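Local atomic coordinates of sensor histidine kinase (Clostridium perfringens, PDB entry 4ONX), a protein that probably senses an extracellular signal through a single Cache domain and passes it on to a histidine kinase module. Residues D55-Q66 / V84-H94; S126-Q135 / F146-N154. One frame throughout, in Å; residues are numbered along the deposited sequence.

Contact 1. Residues D55-Q66 / V84-H94; sequences DLSNGEINSRIQ and VADMRGVKYSH
Tyr-92 meets Asp-55, Asn-62 and Ile-65 together, and its hydroxyl is the polar centre of the contact. Three hydrogen bonds meet at this oxygen. Tyr-92 OH donates to Asp-55 OD2 at 2.7 Å, on the syn side of the carboxylate. Tyr-92 OH accepts from Asn-62 N at 3.0 Å, and also from Lys-91 NZ. Lys-91 gives a hydrogen bond from NZ to Glu-60 O, 2.6 Å, from above the carbonyl plane. Its chain runs extended from a chi1 of -169° and bends only at the last torsion, which turns NZ towards this carbonyl. The salt bridge from Lys-91 NZ to Asp-55 OD1 is long, at 3.6 Å.

A second polar pair joins helix 63-75 to the strand at His-94. His-94 NE2 donates to Gln-66 OE1 at 2.6 Å, with amide and imidazole planes 59° apart. The Gln-66 chain bends at chi2 to reach it.

Apolar contacts flank these bonds. Ile-65 lays CG2 over one face of the Tyr-92 ring, a CH-pi contact 3.8 Å from the centroid. CB and CG of Gln-66 touch Tyr-92 CD1. Leu-56 CD2 fits against Val-84 CG1 at 3.9 Å and also touches CB of Asp-86.

Lys-91 and Tyr-92 both face Val-84 in a classic beta bulge, which lets both consecutive side chains point at the helices. Asp-86 OD1 accepts from Arg-88 N and Gly-89 N, an Asx turn at the bend between the strands. Asn-62 OD1 N-caps helix 63-75 through Arg-64 N. Arg-64 forms salt bridges to Glu-67, a zinc ligand, and Glu-74, both of a third subunit. The Lys-91 ammonium would probably polarise the phenol and offset the Asp-55 charge. The bonds at Tyr-92 OH thus tie helix 50-58, the loop after it and strand 90-95 together.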
loop_
_atom_site.group_PDB
_atom_site.type_symbol
_atom_site.label_atom_id
_atom_site.label_comp_id
_atom_site.label_asym_id
_atom_site.label_seq_id
_atom_site.Cartn_x
_atom_site.Cartn_y
_atom_site.Cartn_z
ATOM N N ASP E 55 8.777 20.481 -4.377
ATOM C CA ASP E 55 9.073 19.689 -3.196
ATOM C C ASP E 55 10.413 20.054 -2.576
ATOM O O ASP E 55 10.506 20.220 -1.366
ATOM C CB ASP E 55 9.011 18.197 -3.521
ATOM C CG ASP E 55 9.363 17.334 -2.335
ATOM O OD1 ASP E 55 10.551 17.276 -1.971
ATOM O OD2 ASP E 55 8.454 16.681 -1.791
ATOM N N LEU E 56 11.446 20.191 -3.399
ATOM C CA LEU E 56 12.759 20.548 -2.881
ATOM C C LEU E 56 12.751 21.945 -2.298
ATOM O O LEU E 56 13.424 22.213 -1.303
ATOM C CB LEU E 56 13.825 20.431 -3.962
ATOM C CG LEU E 56 14.102 18.996 -4.408
ATOM C CD1 LEU E 56 15.102 18.985 -5.553
ATOM C CD2 LEU E 56 14.607 18.163 -3.237
ATOM N N SER E 57 11.992 22.836 -2.921
ATOM C CA SER E 57 11.877 24.200 -2.440
ATOM C C SER E 57 11.234 24.217 -1.050
ATOM O O SER E 57 11.818 24.727 -0.107
ATOM C CB SER E 57 11.049 25.026 -3.417
ATOM O OG SER E 57 10.816 26.320 -2.910
ATOM N N ASN E 58 10.054 23.611 -0.943
ATOM C CA ASN E 58 9.282 23.541 0.313
ATOM C C ASN E 58 9.975 22.955 1.540
ATOM O O ASN E 58 9.686 23.360 2.655
ATOM C CB ASN E 58 8.004 22.726 0.093
ATOM C CG ASN E 58 6.988 23.445 -0.768
ATOM O OD1 ASN E 58 6.953 24.675 -0.813
ATOM N ND2 ASN E 58 6.131 22.678 -1.433
ATOM N N GLY E 59 10.835 21.963 1.348
ATOM C CA GLY E 59 11.520 21.328 2.473
ATOM C C GLY E 59 10.680 20.274 3.182
ATOM O O GLY E 59 11.175 19.575 4.060
ATOM N N GLU E 60 9.410 20.152 2.810
ATOM C CA GLU E 60 8.531 19.159 3.423
ATOM C C GLU E 60 8.861 17.784 2.870
ATOM O O GLU E 60 9.211 17.652 1.698
ATOM C CB GLU E 60 7.059 19.507 3.148
ATOM C CG GLU E 60 6.678 20.880 3.702
ATOM C CD GLU E 60 6.575 20.956 5.223
ATOM O OE1 GLU E 60 6.739 19.931 5.915
ATOM O OE2 GLU E 60 6.315 22.067 5.734
ATOM N N ILE E 61 8.795 16.769 3.728
ATOM C CA ILE E 61 9.069 15.390 3.318
ATOM C C ILE E 61 7.773 14.736 2.845
ATOM O O ILE E 61 6.787 14.704 3.577
ATOM C CB ILE E 61 9.701 14.555 4.463
ATOM C CG1 ILE E 61 10.914 15.291 5.063
ATOM C CG2 ILE E 61 10.085 13.168 3.954
ATOM C CD1 ILE E 61 11.543 14.603 6.261
ATOM N N ASN E 62 7.791 14.210 1.621
ATOM C CA ASN E 62 6.619 13.575 1.023
ATOM C C ASN E 62 6.937 12.175 0.528
ATOM O O ASN E 62 7.649 12.007 -0.456
ATOM C CB ASN E 62 6.114 14.432 -0.127
ATOM C CG ASN E 62 4.878 13.862 -0.786
ATOM O OD1 ASN E 62 4.548 12.691 -0.622
ATOM N ND2 ASN E 62 4.188 14.697 -1.542
ATOM N N SER E 63 6.373 11.174 1.197
ATOM C CA SER E 63 6.628 9.770 0.858
ATOM C C SER E 63 6.237 9.366 -0.570
ATOM O O SER E 63 6.778 8.394 -1.097
ATOM C CB SER E 63 5.936 8.847 1.858
ATOM O OG SER E 63 4.533 8.999 1.790
ATOM N N ARG E 64 5.290 10.073 -1.184
ATOM C CA ARG E 64 4.897 9.751 -2.561
ATOM C C ARG E 64 6.019 10.132 -3.510
ATOM O O ARG E 64 6.233 9.460 -4.520
ATOM C CB ARG E 64 3.600 10.451 -2.949
ATOM C CG ARG E 64 2.395 10.029 -2.121
ATOM C CD ARG E 64 1.845 8.651 -2.465
ATOM N NE ARG E 64 1.392 8.535 -3.859
ATOM C CZ ARG E 64 1.954 7.780 -4.809
ATOM N NH1 ARG E 64 2.981 6.983 -4.538
ATOM N NH2 ARG E 64 1.441 7.779 -6.041
ATOM N N ILE E 65 6.733 11.210 -3.197
ATOM C CA ILE E 65 7.870 11.612 -4.019
ATOM C C ILE E 65 8.932 10.554 -3.841
ATOM O O ILE E 65 9.588 10.122 -4.789
ATOM C CB ILE E 65 8.494 12.941 -3.569
ATOM C CG1 ILE E 65 7.482 14.084 -3.628
ATOM C CG2 ILE E 65 9.704 13.267 -4.433
ATOM C CD1 ILE E 65 6.984 14.401 -5.014
ATOM N N GLN E 66 9.107 10.150 -2.596
ATOM C CA GLN E 66 10.084 9.151 -2.260
ATOM C C GLN E 66 9.796 7.933 -3.152
ATOM O O GLN E 66 10.668 7.448 -3.877
ATOM C CB GLN E 66 9.964 8.813 -0.771
ATOM C CG GLN E 66 11.258 8.395 -0.091
ATOM C CD GLN E 66 11.826 7.104 -0.603
ATOM O OE1 GLN E 66 11.111 6.267 -1.150
ATOM N NE2 GLN E 66 13.119 6.913 -0.390
ATOM N N VAL E 84 18.122 12.234 -4.569
ATOM C CA VAL E 84 17.540 13.534 -4.743
ATOM C C VAL E 84 17.844 14.276 -3.467
ATOM O O VAL E 84 17.454 13.857 -2.372
ATOM C CB VAL E 84 16.028 13.460 -4.952
ATOM C CG1 VAL E 84 15.452 14.865 -5.062
ATOM C CG2 VAL E 84 15.718 12.639 -6.193
ATOM N N ALA E 85 18.552 15.383 -3.607
ATOM C CA ALA E 85 18.951 16.164 -2.464
ATOM C C ALA E 85 18.540 17.606 -2.605
ATOM O O ALA E 85 18.489 18.148 -3.708
ATOM C CB ALA E 85 20.457 16.083 -2.299
ATOM N N ASP E 86 18.227 18.217 -1.470
ATOM C CA ASP E 86 17.917 19.632 -1.438
ATOM C C ASP E 86 19.219 20.286 -0.965
ATOM O O ASP E 86 20.236 19.602 -0.830
ATOM C CB ASP E 86 16.711 19.933 -0.554
ATOM C CG ASP E 86 16.935 19.581 0.887
ATOM O OD1 ASP E 86 18.073 19.211 1.263
ATOM O OD2 ASP E 86 15.946 19.679 1.640
HETATM N N MSE E 87 19.209 21.584 -0.710
HETATM C CA MSE E 87 20.447 22.253 -0.318
HETATM C C MSE E 87 20.967 21.810 1.029
HETATM O O MSE E 87 22.133 22.036 1.331
HETATM C CB MSE E 87 20.302 23.766 -0.392
HETATM C CG MSE E 87 19.868 24.270 -1.775
HETATM SE SE MSE E 87 21.037 23.751 -3.285
HETATM C CE MSE E 87 22.669 23.141 -2.403
ATOM N N ARG E 88 20.130 21.172 1.849
ATOM C CA ARG E 88 20.561 20.696 3.169
ATOM C C ARG E 88 21.242 19.329 3.041
ATOM O O ARG E 88 22.179 19.015 3.767
ATOM C CB ARG E 88 19.341 20.629 4.111
ATOM C CG ARG E 88 19.628 20.194 5.596
ATOM C CD ARG E 88 19.497 18.694 5.817
ATOM N NE ARG E 88 19.991 18.314 7.143
ATOM C CZ ARG E 88 19.379 18.523 8.315
ATOM N NH1 ARG E 88 18.210 19.151 8.388
ATOM N NH2 ARG E 88 19.966 18.117 9.443
ATOM N N GLY E 89 20.772 18.516 2.106
ATOM C CA GLY E 89 21.364 17.208 1.898
ATOM C C GLY E 89 20.412 16.231 1.253
ATOM O O GLY E 89 19.349 16.604 0.754
ATOM N N VAL E 90 20.811 14.967 1.254
ATOM C CA VAL E 90 20.008 13.899 0.670
ATOM C C VAL E 90 18.632 13.903 1.307
ATOM O O VAL E 90 18.516 13.871 2.524
ATOM C CB VAL E 90 20.675 12.527 0.872
ATOM C CG1 VAL E 90 19.744 11.396 0.458
ATOM C CG2 VAL E 90 21.983 12.464 0.095
ATOM N N LYS E 91 17.597 13.948 0.473
ATOM C CA LYS E 91 16.223 13.980 0.944
ATOM C C LYS E 91 15.531 12.659 0.600
ATOM O O LYS E 91 14.961 12.015 1.471
ATOM C CB LYS E 91 15.499 15.166 0.311
ATOM C CG LYS E 91 14.141 15.489 0.908
ATOM C CD LYS E 91 13.600 16.756 0.255
ATOM C CE LYS E 91 12.389 17.390 0.833
ATOM N NZ LYS E 91 11.508 16.386 1.424
ATOM N N TYR E 92 15.579 12.263 -0.669
ATOM C CA TYR E 92 14.991 11.001 -1.108
ATOM C C TYR E 92 16.101 10.180 -1.726
ATOM O O TYR E 92 17.112 10.726 -2.175
ATOM C CB TYR E 92 13.888 11.222 -2.126
ATOM C CG TYR E 92 12.818 12.183 -1.667
ATOM C CD1 TYR E 92 11.952 11.847 -0.632
ATOM C CD2 TYR E 92 12.646 13.408 -2.292
ATOM C CE1 TYR E 92 10.965 12.718 -0.214
ATOM C CE2 TYR E 92 11.662 14.285 -1.885
ATOM C CZ TYR E 92 10.821 13.938 -0.847
ATOM O OH TYR E 92 9.829 14.809 -0.430
ATOM N N SER E 93 15.930 8.865 -1.724
ATOM C CA SER E 93 16.949 7.985 -2.252
ATOM C C SER E 93 16.468 6.567 -2.435
ATOM O O SER E 93 15.727 6.051 -1.617
ATOM C CB SER E 93 18.151 7.954 -1.299
ATOM O OG SER E 93 19.076 6.962 -1.684
ATOM N N HIS E 94 16.905 5.937 -3.512
ATOM C CA HIS E 94 16.587 4.539 -3.767
ATOM C C HIS E 94 17.744 3.872 -4.460
ATOM O O HIS E 94 18.443 4.495 -5.252
ATOM C CB HIS E 94 15.310 4.363 -4.577
ATOM C CG HIS E 94 14.078 4.239 -3.742
ATOM N ND1 HIS E 94 13.711 3.053 -3.138
ATOM C CD2 HIS E 94 13.107 5.131 -3.436
ATOM C CE1 HIS E 94 12.578 3.227 -2.478
ATOM N NE2 HIS E 94 12.188 4.478 -2.648
#

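Contact 2. Residues S126-Q135 / F146-N154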
loop_
_atom_site.group_PDB
_atom_site.type_symbol
_atom_site.label_atom_id
_atom_site.label_comp_id
_atom_site.label_asym_id
_atom_site.label_seq_id
_atom_site.Cartn_x
_atom_site.Cartn_y
_atom_site.Cartn_z
ATOM N N SER E 126 34.871 -0.327 -0.623
ATOM C CA SER E 126 33.743 -1.071 -1.287
ATOM C C SER E 126 33.909 -2.536 -1.833
ATOM O O SER E 126 33.243 -3.428 -1.323
ATOM C CB SER E 126 33.093 -0.140 -2.351
ATOM O OG SER E 126 32.343 -0.853 -3.301
HETATM N N MSE E 127 34.649 -2.811 -2.905
HETATM C CA MSE E 127 35.360 -1.843 -3.707
HETATM C C MSE E 127 34.544 -1.789 -5.014
HETATM O O MSE E 127 33.304 -1.781 -4.949
HETATM C CB MSE E 127 36.872 -2.162 -3.645
HETATM C CG MSE E 127 37.510 -3.250 -4.443
HETATM SE SE MSE E 127 39.457 -3.079 -4.126
HETATM C CE MSE E 127 40.156 -2.969 -5.976
ATOM N N GLY E 128 35.160 -1.837 -6.194
ATOM C CA GLY E 128 34.411 -1.645 -7.446
ATOM C C GLY E 128 34.345 -0.156 -7.688
ATOM O O GLY E 128 34.976 0.634 -6.983
ATOM N N GLU E 129 33.555 0.240 -8.670
ATOM C CA GLU E 129 33.483 1.626 -9.055
ATOM C C GLU E 129 32.062 1.982 -9.414
ATOM O O GLU E 129 31.299 1.124 -9.844
ATOM C CB GLU E 129 34.423 1.787 -10.245
ATOM C CG GLU E 129 34.702 3.203 -10.706
ATOM C CD GLU E 129 35.760 3.257 -11.805
ATOM O OE1 GLU E 129 36.040 4.365 -12.304
ATOM O OE2 GLU E 129 36.317 2.198 -12.171
ATOM N N THR E 130 31.701 3.247 -9.235
ATOM C CA THR E 130 30.343 3.684 -9.533
ATOM C C THR E 130 30.340 4.992 -10.335
ATOM O O THR E 130 30.919 5.995 -9.927
ATOM C CB THR E 130 29.487 3.757 -8.246
ATOM O OG1 THR E 130 28.231 4.378 -8.523
ATOM C CG2 THR E 130 30.194 4.536 -7.173
ATOM N N LEU E 131 29.716 4.947 -11.509
ATOM C CA LEU E 131 29.632 6.102 -12.398
ATOM C C LEU E 131 28.403 6.900 -12.073
ATOM O O LEU E 131 27.304 6.364 -12.118
ATOM C CB LEU E 131 29.557 5.643 -13.860
ATOM C CG LEU E 131 29.355 6.718 -14.935
ATOM C CD1 LEU E 131 30.465 7.764 -14.905
ATOM C CD2 LEU E 131 29.281 6.066 -16.302
ATOM N N ARG E 132 28.579 8.180 -11.765
ATOM C CA ARG E 132 27.457 9.022 -11.409
ATOM C C ARG E 132 27.343 10.258 -12.272
ATOM O O ARG E 132 28.318 10.717 -12.855
ATOM C CB ARG E 132 27.579 9.491 -9.960
ATOM C CG ARG E 132 27.908 8.409 -8.938
ATOM C CD ARG E 132 29.344 8.481 -8.476
ATOM N NE ARG E 132 29.515 9.486 -7.425
ATOM C CZ ARG E 132 30.619 10.196 -7.229
ATOM N NH1 ARG E 132 30.686 11.056 -6.216
ATOM N NH2 ARG E 132 31.638 10.084 -8.063
ATOM N N TRP E 133 26.132 10.798 -12.334
ATOM C CA TRP E 133 25.857 12.022 -13.065
ATOM C C TRP E 133 25.106 12.938 -12.137
ATOM O O TRP E 133 24.090 12.548 -11.574
ATOM C CB TRP E 133 25.014 11.761 -14.309
ATOM C CG TRP E 133 24.482 13.022 -14.919
ATOM C CD1 TRP E 133 23.253 13.581 -14.699
ATOM C CD2 TRP E 133 25.167 13.902 -15.807
ATOM N NE1 TRP E 133 23.127 14.748 -15.409
ATOM C CE2 TRP E 133 24.291 14.969 -16.097
ATOM C CE3 TRP E 133 26.435 13.895 -16.390
ATOM C CZ2 TRP E 133 24.646 16.015 -16.943
ATOM C CZ3 TRP E 133 26.786 14.933 -17.235
ATOM C CH2 TRP E 133 25.897 15.979 -17.502
ATOM N N PHE E 134 25.610 14.153 -11.974
ATOM C CA PHE E 134 24.984 15.139 -11.107
ATOM C C PHE E 134 24.258 16.182 -11.934
ATOM O O PHE E 134 24.807 16.739 -12.873
ATOM C CB PHE E 134 26.024 15.804 -10.210
ATOM C CG PHE E 134 26.614 14.883 -9.174
ATOM C CD1 PHE E 134 27.614 13.981 -9.507
ATOM C CD2 PHE E 134 26.176 14.934 -7.855
ATOM C CE1 PHE E 134 28.157 13.138 -8.551
ATOM C CE2 PHE E 134 26.719 14.093 -6.895
ATOM C CZ PHE E 134 27.714 13.196 -7.245
ATOM N N GLN E 135 23.025 16.458 -11.539
ATOM C CA GLN E 135 22.155 17.377 -12.240
ATOM C C GLN E 135 21.523 18.309 -11.234
ATOM O O GLN E 135 20.826 17.851 -10.331
ATOM C CB GLN E 135 21.044 16.562 -12.903
ATOM C CG GLN E 135 20.035 17.355 -13.716
ATOM C CD GLN E 135 20.573 17.803 -15.052
ATOM O OE1 GLN E 135 21.509 17.210 -15.587
ATOM N NE2 GLN E 135 19.972 18.843 -15.606
ATOM N N PHE E 146 19.748 19.076 -6.104
ATOM C CA PHE E 146 20.347 18.359 -7.211
ATOM C C PHE E 146 19.877 16.919 -7.235
ATOM O O PHE E 146 19.322 16.414 -6.261
ATOM C CB PHE E 146 21.880 18.387 -7.128
ATOM C CG PHE E 146 22.451 17.517 -6.042
ATOM C CD1 PHE E 146 22.641 16.154 -6.255
ATOM C CD2 PHE E 146 22.833 18.060 -4.827
ATOM C CE1 PHE E 146 23.175 15.351 -5.265
ATOM C CE2 PHE E 146 23.374 17.260 -3.836
ATOM C CZ PHE E 146 23.541 15.903 -4.054
ATOM N N ILE E 147 20.139 16.253 -8.356
ATOM C CA ILE E 147 19.775 14.865 -8.526
ATOM C C ILE E 147 20.997 14.132 -8.994
ATOM O O ILE E 147 21.677 14.592 -9.879
ATOM C CB ILE E 147 18.659 14.701 -9.565
ATOM C CG1 ILE E 147 17.465 15.550 -9.150
ATOM C CG2 ILE E 147 18.274 13.241 -9.712
ATOM C CD1 ILE E 147 16.223 15.316 -9.960
HETATM N N MSE E 148 21.281 12.997 -8.382
HETATM C CA MSE E 148 22.428 12.198 -8.771
HETATM C C MSE E 148 21.871 10.889 -9.227
HETATM O O MSE E 148 20.931 10.361 -8.627
HETATM C CB MSE E 148 23.373 12.026 -7.590
HETATM C CG MSE E 148 24.684 11.370 -7.974
HETATM SE SE MSE E 148 24.485 9.420 -7.952
HETATM C CE MSE E 148 24.649 9.294 -5.995
ATOM N N VAL E 149 22.417 10.369 -10.314
ATOM C CA VAL E 149 21.982 9.094 -10.852
ATOM C C VAL E 149 23.233 8.317 -11.194
ATOM O O VAL E 149 24.132 8.863 -11.819
ATOM C CB VAL E 149 21.122 9.279 -12.114
ATOM C CG1 VAL E 149 20.759 7.938 -12.717
ATOM C CG2 VAL E 149 19.854 10.040 -11.787
ATOM N N GLY E 150 23.292 7.045 -10.812
ATOM C CA GLY E 150 24.486 6.269 -11.081
ATOM C C GLY E 150 24.314 4.789 -11.326
ATOM O O GLY E 150 23.256 4.201 -11.064
ATOM N N LYS E 151 25.381 4.197 -11.839
ATOM C CA LYS E 151 25.430 2.777 -12.118
ATOM C C LYS E 151 26.660 2.231 -11.435
ATOM O O LYS E 151 27.705 2.877 -11.432
ATOM C CB LYS E 151 25.547 2.521 -13.617
ATOM C CG LYS E 151 25.618 1.047 -13.977
ATOM C CD LYS E 151 25.890 0.865 -15.453
ATOM C CE LYS E 151 26.005 -0.599 -15.834
ATOM N NZ LYS E 151 24.708 -1.306 -15.686
ATOM N N TYR E 152 26.544 1.034 -10.874
ATOM C CA TYR E 152 27.654 0.407 -10.191
ATOM C C TYR E 152 28.325 -0.630 -11.072
ATOM O O TYR E 152 27.663 -1.325 -11.838
ATOM C CB TYR E 152 27.192 -0.240 -8.879
ATOM C CG TYR E 152 28.303 -0.998 -8.170
ATOM C CD1 TYR E 152 29.255 -0.326 -7.407
ATOM C CD2 TYR E 152 28.410 -2.383 -8.281
ATOM C CE1 TYR E 152 30.282 -1.013 -6.774
ATOM C CE2 TYR E 152 29.430 -3.078 -7.643
ATOM C CZ TYR E 152 30.367 -2.390 -6.892
ATOM O OH TYR E 152 31.389 -3.069 -6.256
ATOM N N TYR E 153 29.650 -0.713 -10.949
ATOM C CA TYR E 153 30.464 -1.681 -11.670
ATOM C C TYR E 153 31.317 -2.429 -10.642
ATOM O O TYR E 153 31.909 -1.822 -9.735
ATOM C CB TYR E 153 31.358 -0.990 -12.696
ATOM C CG TYR E 153 30.636 -0.295 -13.846
ATOM C CD1 TYR E 153 30.280 -0.992 -14.994
ATOM C CD2 TYR E 153 30.361 1.065 -13.802
ATOM C CE1 TYR E 153 29.645 -0.360 -16.053
ATOM C CE2 TYR E 153 29.726 1.708 -14.857
ATOM C CZ TYR E 153 29.371 0.995 -15.983
ATOM O OH TYR E 153 28.737 1.640 -17.036
ATOM N N ASN E 154 31.378 -3.749 -10.807
ATOM C CA ASN E 154 32.116 -4.631 -9.908
ATOM C C ASN E 154 33.631 -4.423 -9.985
ATOM O O ASN E 154 34.268 -4.738 -10.996
ATOM C CB ASN E 154 31.772 -6.088 -10.235
ATOM C CG ASN E 154 30.269 -6.337 -10.291
ATOM O OD1 ASN E 154 29.467 -5.419 -10.105
ATOM N ND2 ASN E 154 29.885 -7.578 -10.565
#
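Phe-134 holds CG anti to the carbonyl carbon (chi1 -68°), which leans the ring over to the Met-148 side chain, while Met-148 CG is anti to the backbone N (chi1 -172°). Their non-hydrogen-bonded pair puts both on one face of the sheet, and the torsions bring Met-148 CG over the Phe-134 ring, 3.6 Å from the centroid, in a CH-pi contact. The selenium of this selenomethionine stands farther above the same ring, a Met-aromatic contact, and touches CB and CG of Arg-132. Phe-146 CE1 reaches the edge of Phe-134, and the two ring planes are inclined at 47°. Tyr-152 OH donates to Met-127 O at 2.7 Å, with this carbonyl oxygen at the edge of the ring.

Paired backbones carry much of the rest. The strands run antiparallel, and Glu-129, Leu-131, Trp-133 and Gln-135 form hydrogen-bonded pairs with Tyr-153, Lys-151, Val-149 and Ile-147. The bond from Trp-133 N to Val-149 O is 2.8 Å. On the other face, Leu-131 CB touches Tyr-153 CE2 at 4.1 Å, and Trp-133 NE1 donates to a lone pair of Gln-135 OE1 in the indole plane.

This is the long beta hairpin of the Cache-family sheet. Helix 33-47 packs on the face of Trp-133, Ile-147 and Tyr-153. Strand 81-86 flanks strand 142-153, and a strand of the second subunit pairs with residues 129-134, so the sheet continues into that chain.

How the contacts relate
The chain first builds helix 33-47 and helix 50-58. Contact 1 then joins the end of helix 50-58 and the start of helix 63-75 to the hairpin of strands 81-86 and 90-95, closing a loop that contains the rest of helix 63-75. Helix 97-106 and strand 119-123 follow. Contact 2 comes last and closes the hairpin of strands 129-139 and 142-153. The two contacts are in series, neither nested nor crossed, with centres about 19 Å apart. They meet where strand 142-153 lies beside strand 81-86, with a probable hydrogen bond from Phe-146 N to Ala-85 O. Both also touch the second subunit.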